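Local coordinates for protein dihydrodipicolinate synthase (Bacillus clausii KSM-K16, PDB 3E96) that probably catalyses the condensation of pyruvate with aspartate semialdehyde to 4-hydroxy-tetrahydrodipicolinate, a step of lysine biosynthesis, at residues A200-W204 and M226-R231; A267-L271 and V293-L297. All blocks are in the same frame, centred on the assembly; numbering follows the deposited sequence.

Contact 1 (A200-W204 and M226-R231); sequences APFFW and MLEALR
Trp204 NE1 meets Leu230 O through one water: the indole N-H donates a hydrogen bond to the water, Trp204 NE1 to water oxygen 2.9 Å, in the plane of the ring and at its edge. The same water lies 3.2 Å from Leu230 O, and no direct hydrogen bond joins the two segments. Leu230 CB sits over one face of the indole as a CH-pi contact, 3.8 Å from the centroid of the five-membered ring and 12° off its normal. Its two methyls spread along the same tryptophan, CD1 3.7 Å from Trp204 CE3 and CD2 near Trp204 CG. With CG anti to the backbone N (chi1 -164°), Trp204 extends its six-membered ring to Leu227 CD1 and to Arg231 CG, both oblique to it. A turn earlier Met226, bent at chi3, brings SD to 3.8 Å from Ala200 CB and CE to 3.9 Å from Pro201 CG. Arg231 NH2 bonds Glu13 O. The segment axes run roughly parallel (28°), as expected of successive outer helices of a TIM barrel; helix 235-252 covers Pro201 and Leu230, while Phe211 of strand 210-213 meets Ala200 and Leu227.

Contact 2 (A267-L271 and V293-L297); sequences AMEML and VTELL
Met270 and Leu297 meet in the C-terminal helical region that follows the (beta/alpha)8 barrel in the DapA family, where the last turn of helix 262-270 packs against helix 287-299. Apolar contacts dominate. Leu297 CD1 touches three residues of 267-271: Met270 CB at 3.7 Å, Leu271 CD2 at 4.1 Å and the carbonyl oxygen of Ala267 at 3.8 Å; the other methyl of Leu297, CD2, approaches Leu271 CD1. Leu271 has already left helical geometry, yet its branched end still reaches Leu297, so the leucine pair continues the apolar seam past the end of the helix. The backbones come nearest at Ala267 and Val293, with CA atoms 6.3 Å apart. There Val293 CG1, anti to the backbone N (chi1 171°), lies 3.9 Å from Ala267 CB. Helix 235-252 backs this pair, through Phe248 on Ala267 and Leu251 on Val293. No hydrogen bond joins the two segments, and the one side-chain oxygen in the contact, Thr294 OG1, is bonded to Lys290 O in its own helix. Against this threonine lies the end of Met270, methyl CE foremost. The methionine chain bends at chi3 (73°) and crosses the threonine side chain at about a right angle, with Met270 CE 3.8 Å from Thr294 CB and Met270 SD 3.4 Å from Thr294 OG1.

Contact 1 precedes contact 2 in sequence; their centres are 25 Å apart, their nearest atoms about 14 Å, and they do not touch. Helix 235-252 connects them, packing on contact 1 near its start, through Val238 and Trp242, and on contact 2 further along. The long helix thus joins the outer barrel layer to the C-terminal helices. Contact 1 lies away from the predicted catalytic residues Tyr143 and Lys167, the latter the probable Schiff-base lysine. Contact 2 is closer to the predicted site, with the side chain of Ala267 about 11 Å from that of Thr56, a predicted pyruvate-binding residue.

Contact 1 (A200-W204 and M226-R231)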
ATOM      1  N   ALA B 200      13.769 -14.229 -13.854  1.00 12.08           N
ATOM      2  CA  ALA B 200      13.738 -14.090 -15.308  1.00 13.23           C
ATOM      3  C   ALA B 200      13.956 -15.367 -16.126  1.00 11.95           C
ATOM      4  O   ALA B 200      13.233 -15.610 -17.089  1.00 12.48           O
ATOM      5  CB  ALA B 200      14.744 -13.013 -15.746  1.00 12.52           C
ATOM      6  N   PRO B 201      14.955 -16.196 -15.770  1.00 12.90           N
ATOM      7  CA  PRO B 201      15.162 -17.416 -16.562  1.00 12.81           C
ATOM      8  C   PRO B 201      13.948 -18.346 -16.573  1.00 12.59           C
ATOM      9  O   PRO B 201      13.597 -18.921 -17.605  1.00 12.58           O
ATOM     10  CB  PRO B 201      16.381 -18.062 -15.899  1.00 12.52           C
ATOM     11  CG  PRO B 201      17.134 -16.877 -15.345  1.00 12.75           C
ATOM     12  CD  PRO B 201      16.022 -16.030 -14.767  1.00 12.25           C
ATOM     13  N   PHE B 202      13.314 -18.488 -15.417  1.00 11.17           N
ATOM     14  CA  PHE B 202      12.147 -19.349 -15.277  1.00 11.24           C
ATOM     15  C   PHE B 202      10.937 -18.776 -16.016  1.00 11.72           C
ATOM     16  O   PHE B 202      10.219 -19.502 -16.706  1.00 13.51           O
ATOM     17  CB  PHE B 202      11.852 -19.534 -13.792  1.00 12.16           C
ATOM     18  CG  PHE B 202      13.044 -20.016 -13.006  1.00 12.30           C
ATOM     19  CD1 PHE B 202      13.419 -21.359 -13.034  1.00 12.41           C
ATOM     20  CD2 PHE B 202      13.823 -19.117 -12.280  1.00 13.45           C
ATOM     21  CE1 PHE B 202      14.553 -21.805 -12.355  1.00 13.33           C
ATOM     22  CE2 PHE B 202      14.968 -19.549 -11.592  1.00 14.09           C
ATOM     23  CZ  PHE B 202      15.334 -20.895 -11.630  1.00 14.23           C
ATOM     24  N   PHE B 203      10.708 -17.476 -15.870  1.00 11.28           N
ATOM     25  CA  PHE B 203       9.600 -16.829 -16.563  1.00 12.16           C
ATOM     26  C   PHE B 203       9.837 -16.887 -18.069  1.00 12.19           C
ATOM     27  O   PHE B 203       8.904 -17.097 -18.841  1.00 11.98           O
ATOM     28  CB  PHE B 203       9.477 -15.356 -16.151  1.00 12.12           C
ATOM     29  CG  PHE B 203       8.674 -15.128 -14.908  1.00 13.64           C
ATOM     30  CD1 PHE B 203       9.085 -15.655 -13.689  1.00 11.12           C
ATOM     31  CD2 PHE B 203       7.507 -14.360 -14.954  1.00 13.30           C
ATOM     32  CE1 PHE B 203       8.348 -15.421 -12.525  1.00 14.20           C
ATOM     33  CE2 PHE B 203       6.763 -14.118 -13.800  1.00 14.48           C
ATOM     34  CZ  PHE B 203       7.183 -14.651 -12.580  1.00 12.47           C
ATOM     35  N   TRP B 204      11.089 -16.699 -18.486  1.00 13.37           N
ATOM     36  CA  TRP B 204      11.416 -16.709 -19.911  1.00 14.04           C
ATOM     37  C   TRP B 204      11.023 -18.032 -20.554  1.00 14.87           C
ATOM     38  O   TRP B 204      10.396 -18.053 -21.616  1.00 14.52           O
ATOM     39  CB  TRP B 204      12.912 -16.444 -20.121  1.00 14.27           C
ATOM     40  CG  TRP B 204      13.259 -16.066 -21.531  1.00 17.73           C
ATOM     41  CD1 TRP B 204      13.479 -16.910 -22.583  1.00 20.03           C
ATOM     42  CD2 TRP B 204      13.392 -14.736 -22.050  1.00 18.95           C
ATOM     43  NE1 TRP B 204      13.743 -16.187 -23.725  1.00 20.91           N
ATOM     44  CE2 TRP B 204      13.694 -14.850 -23.425  1.00 20.78           C
ATOM     45  CE3 TRP B 204      13.285 -13.458 -21.484  1.00 18.76           C
ATOM     46  CZ2 TRP B 204      13.889 -13.730 -24.246  1.00 21.84           C
ATOM     47  CZ3 TRP B 204      13.479 -12.346 -22.300  1.00 21.30           C
ATOM     48  CH2 TRP B 204      13.778 -12.491 -23.665  1.00 20.36           C
ATOM     49  N   MET B 226      22.321 -11.257 -19.230  1.00 16.93           N
ATOM     50  CA  MET B 226      21.255 -12.234 -19.023  1.00 16.25           C
ATOM     51  C   MET B 226      20.251 -12.176 -20.163  1.00 15.86           C
ATOM     52  O   MET B 226      19.824 -13.214 -20.665  1.00 16.06           O
ATOM     53  CB  MET B 226      20.522 -12.001 -17.690  1.00 14.54           C
ATOM     54  CG  MET B 226      19.385 -13.016 -17.438  1.00 17.86           C
ATOM     55  SD  MET B 226      18.546 -12.919 -15.813  1.00 11.62           S
ATOM     56  CE  MET B 226      19.689 -13.920 -14.809  1.00 14.59           C
ATOM     57  N   LEU B 227      19.868 -10.966 -20.566  1.00 14.84           N
ATOM     58  CA  LEU B 227      18.902 -10.806 -21.648  1.00 16.63           C
ATOM     59  C   LEU B 227      19.423 -11.421 -22.939  1.00 16.98           C
ATOM     60  O   LEU B 227      18.700 -12.131 -23.634  1.00 15.86           O
ATOM     61  CB  LEU B 227      18.591  -9.325 -21.896  1.00 15.73           C
ATOM     62  CG  LEU B 227      17.599  -9.054 -23.036  1.00 17.87           C
ATOM     63  CD1 LEU B 227      16.204  -9.530 -22.637  1.00 17.55           C
ATOM     64  CD2 LEU B 227      17.575  -7.564 -23.363  1.00 18.97           C
ATOM     65  N   GLU B 228      20.682 -11.149 -23.261  1.00 17.30           N
ATOM     66  CA  GLU B 228      21.256 -11.680 -24.491  1.00 20.49           C
ATOM     67  C   GLU B 228      21.360 -13.203 -24.451  1.00 19.51           C
ATOM     68  O   GLU B 228      21.058 -13.871 -25.438  1.00 20.93           O
ATOM     69  CB  GLU B 228      22.621 -11.045 -24.746  1.00 22.00           C
ATOM     70  CG  GLU B 228      22.552  -9.523 -24.751  1.00 26.37           C
ATOM     71  CD  GLU B 228      23.802  -8.871 -25.297  1.00 29.14           C
ATOM     72  OE1 GLU B 228      24.912  -9.302 -24.923  1.00 31.29           O
ATOM     73  OE2 GLU B 228      23.670  -7.916 -26.093  1.00 31.05           O
ATOM     74  N   ALA B 229      21.772 -13.748 -23.309  1.00 19.03           N
ATOM     75  CA  ALA B 229      21.894 -15.194 -23.160  1.00 18.82           C
ATOM     76  C   ALA B 229      20.526 -15.847 -23.343  1.00 18.92           C
ATOM     77  O   ALA B 229      20.400 -16.861 -24.030  1.00 19.59           O
ATOM     78  CB  ALA B 229      22.463 -15.541 -21.780  1.00 18.32           C
ATOM     79  N   LEU B 230      19.502 -15.261 -22.730  1.00 17.37           N
ATOM     80  CA  LEU B 230      18.149 -15.798 -22.843  1.00 18.51           C
ATOM     81  C   LEU B 230      17.672 -15.751 -24.292  1.00 19.14           C
ATOM     82  O   LEU B 230      17.121 -16.722 -24.807  1.00 19.30           O
ATOM     83  CB  LEU B 230      17.185 -15.001 -21.956  1.00 16.83           C
ATOM     84  CG  LEU B 230      17.315 -15.204 -20.440  1.00 18.06           C
ATOM     85  CD1 LEU B 230      16.474 -14.171 -19.696  1.00 16.29           C
ATOM     86  CD2 LEU B 230      16.865 -16.614 -20.076  1.00 16.28           C
ATOM     87  N   ARG B 231      17.881 -14.613 -24.945  1.00 20.38           N
ATOM     88  CA  ARG B 231      17.464 -14.448 -26.331  1.00 21.30           C
ATOM     89  C   ARG B 231      18.190 -15.410 -27.267  1.00 21.26           C
ATOM     90  O   ARG B 231      17.620 -15.859 -28.258  1.00 22.44           O
ATOM     91  CB  ARG B 231      17.699 -13.004 -26.784  1.00 19.63           C
ATOM     92  CG  ARG B 231      16.667 -12.009 -26.261  1.00 20.53           C
ATOM     93  CD  ARG B 231      17.034 -10.595 -26.661  1.00 21.53           C
ATOM     94  NE  ARG B 231      15.953  -9.643 -26.422  1.00 20.34           N
ATOM     95  CZ  ARG B 231      16.057  -8.336 -26.640  1.00 21.32           C
ATOM     96  NH1 ARG B 231      17.193  -7.830 -27.096  1.00 22.17           N
ATOM     97  NH2 ARG B 231      15.026  -7.534 -26.414  1.00 21.15           N
TER
HETATM   98  O   HOH W   1      14.343 -17.123 -26.351  1.00 39.59           O

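Contact 2 (A267-L271 and V293-L297)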
ATOM      1  N   ALA B 267      25.137  -0.383  -1.988  1.00 16.73           N
ATOM      2  CA  ALA B 267      26.066  -1.075  -2.877  1.00 16.74           C
ATOM      3  C   ALA B 267      26.631  -0.050  -3.870  1.00 17.71           C
ATOM      4  O   ALA B 267      27.839  -0.033  -4.142  1.00 18.00           O
ATOM      5  CB  ALA B 267      25.350  -2.192  -3.626  1.00 17.12           C
ATOM      6  N   MET B 268      25.753   0.801  -4.405  1.00 15.48           N
ATOM      7  CA  MET B 268      26.161   1.844  -5.354  1.00 16.10           C
ATOM      8  C   MET B 268      27.191   2.769  -4.704  1.00 17.55           C
ATOM      9  O   MET B 268      28.214   3.100  -5.315  1.00 16.12           O
ATOM     10  CB  MET B 268      24.951   2.686  -5.815  1.00 15.62           C
ATOM     11  CG  MET B 268      23.926   1.951  -6.696  1.00 15.85           C
ATOM     12  SD  MET B 268      22.459   2.935  -7.152  1.00  5.15           S
ATOM     13  CE  MET B 268      21.531   2.841  -5.714  1.00 24.33           C
ATOM     14  N   GLU B 269      26.922   3.189  -3.468  1.00 16.04           N
ATOM     15  CA  GLU B 269      27.837   4.080  -2.756  1.00 17.40           C
ATOM     16  C   GLU B 269      29.206   3.426  -2.560  1.00 18.50           C
ATOM     17  O   GLU B 269      30.244   4.093  -2.672  1.00 17.25           O
ATOM     18  CB  GLU B 269      27.251   4.483  -1.398  1.00 17.57           C
ATOM     19  CG  GLU B 269      26.117   5.516  -1.466  1.00 19.31           C
ATOM     20  CD  GLU B 269      26.578   6.893  -1.924  1.00 21.08           C
ATOM     21  OE1 GLU B 269      27.744   7.261  -1.652  1.00 23.01           O
ATOM     22  OE2 GLU B 269      25.768   7.624  -2.538  1.00 19.49           O
ATOM     23  N   MET B 270      29.217   2.129  -2.264  1.00 17.10           N
ATOM     24  CA  MET B 270      30.478   1.417  -2.088  1.00 18.58           C
ATOM     25  C   MET B 270      31.261   1.399  -3.402  1.00 19.49           C
ATOM     26  O   MET B 270      32.490   1.372  -3.397  1.00 19.38           O
ATOM     27  CB  MET B 270      30.236  -0.020  -1.617  1.00 19.74           C
ATOM     28  CG  MET B 270      30.026  -0.159  -0.120  1.00 23.90           C
ATOM     29  SD  MET B 270      30.077  -1.885   0.428  1.00 22.68           S
ATOM     30  CE  MET B 270      31.787  -2.231   0.297  1.00 26.28           C
ATOM     31  N   LEU B 271      30.545   1.417  -4.524  1.00 17.68           N
ATOM     32  CA  LEU B 271      31.186   1.410  -5.838  1.00 18.58           C
ATOM     33  C   LEU B 271      31.410   2.837  -6.329  1.00 18.92           C
ATOM     34  O   LEU B 271      31.658   3.075  -7.518  1.00 18.75           O
ATOM     35  CB  LEU B 271      30.321   0.649  -6.846  1.00 17.53           C
ATOM     36  CG  LEU B 271      30.073  -0.830  -6.543  1.00 19.07           C
ATOM     37  CD1 LEU B 271      29.076  -1.392  -7.556  1.00 19.63           C
ATOM     38  CD2 LEU B 271      31.384  -1.603  -6.591  1.00 17.68           C
ATOM     39  N   VAL B 293      26.920  -6.965   1.956  1.00 18.88           N
ATOM     40  CA  VAL B 293      26.984  -6.245   0.681  1.00 18.96           C
ATOM     41  C   VAL B 293      28.450  -6.164   0.251  1.00 19.84           C
ATOM     42  O   VAL B 293      28.782  -6.327  -0.926  1.00 18.13           O
ATOM     43  CB  VAL B 293      26.418  -4.807   0.803  1.00 19.29           C
ATOM     44  CG1 VAL B 293      26.697  -4.019  -0.486  1.00 19.02           C
ATOM     45  CG2 VAL B 293      24.915  -4.858   1.059  1.00 19.27           C
ATOM     46  N   THR B 294      29.320  -5.910   1.220  1.00 19.41           N
ATOM     47  CA  THR B 294      30.751  -5.819   0.957  1.00 20.96           C
ATOM     48  C   THR B 294      31.272  -7.143   0.408  1.00 21.17           C
ATOM     49  O   THR B 294      31.937  -7.176  -0.628  1.00 22.01           O
ATOM     50  CB  THR B 294      31.520  -5.466   2.249  1.00 20.17           C
ATOM     51  OG1 THR B 294      31.137  -4.158   2.681  1.00 22.66           O
ATOM     52  CG2 THR B 294      33.031  -5.502   2.012  1.00 23.43           C
ATOM     53  N   GLU B 295      30.951  -8.237   1.093  1.00 21.68           N
ATOM     54  CA  GLU B 295      31.404  -9.556   0.667  1.00 23.60           C
ATOM     55  C   GLU B 295      30.860  -9.919  -0.710  1.00 23.69           C
ATOM     56  O   GLU B 295      31.509 -10.632  -1.472  1.00 23.60           O
ATOM     57  CB  GLU B 295      30.983 -10.618   1.687  1.00 26.04           C
ATOM     58  CG  GLU B 295      31.347 -10.259   3.120  1.00 29.32           C
ATOM     59  CD  GLU B 295      31.020 -11.360   4.111  1.00 31.97           C
ATOM     60  OE1 GLU B 295      29.987 -12.043   3.933  1.00 33.62           O
ATOM     61  OE2 GLU B 295      31.792 -11.534   5.078  1.00 32.55           O
ATOM     62  N   LEU B 296      29.669  -9.425  -1.029  1.00 22.87           N
ATOM     63  CA  LEU B 296      29.060  -9.714  -2.323  1.00 23.35           C
ATOM     64  C   LEU B 296      29.796  -8.963  -3.436  1.00 22.33           C
ATOM     65  O   LEU B 296      30.086  -9.524  -4.497  1.00 22.21           O
ATOM     66  CB  LEU B 296      27.584  -9.312  -2.303  1.00 25.56           C
ATOM     67  CG  LEU B 296      26.660  -9.942  -3.344  1.00 29.65           C
ATOM     68  CD1 LEU B 296      26.612 -11.448  -3.146  1.00 32.15           C
ATOM     69  CD2 LEU B 296      25.265  -9.361  -3.196  1.00 32.23           C
ATOM     70  N   LEU B 297      30.093  -7.692  -3.189  1.00 20.62           N
ATOM     71  CA  LEU B 297      30.801  -6.878  -4.171  1.00 20.92           C
ATOM     72  C   LEU B 297      32.219  -7.409  -4.336  1.00 21.48           C
ATOM     73  O   LEU B 297      32.792  -7.359  -5.424  1.00 21.61           O
ATOM     74  CB  LEU B 297      30.832  -5.413  -3.728  1.00 20.58           C
ATOM     75  CG  LEU B 297      29.477  -4.699  -3.724  1.00 20.24           C
ATOM     76  CD1 LEU B 297      29.655  -3.264  -3.260  1.00 19.14           C
ATOM     77  CD2 LEU B 297      28.865  -4.742  -5.119  1.00 20.67           C
TER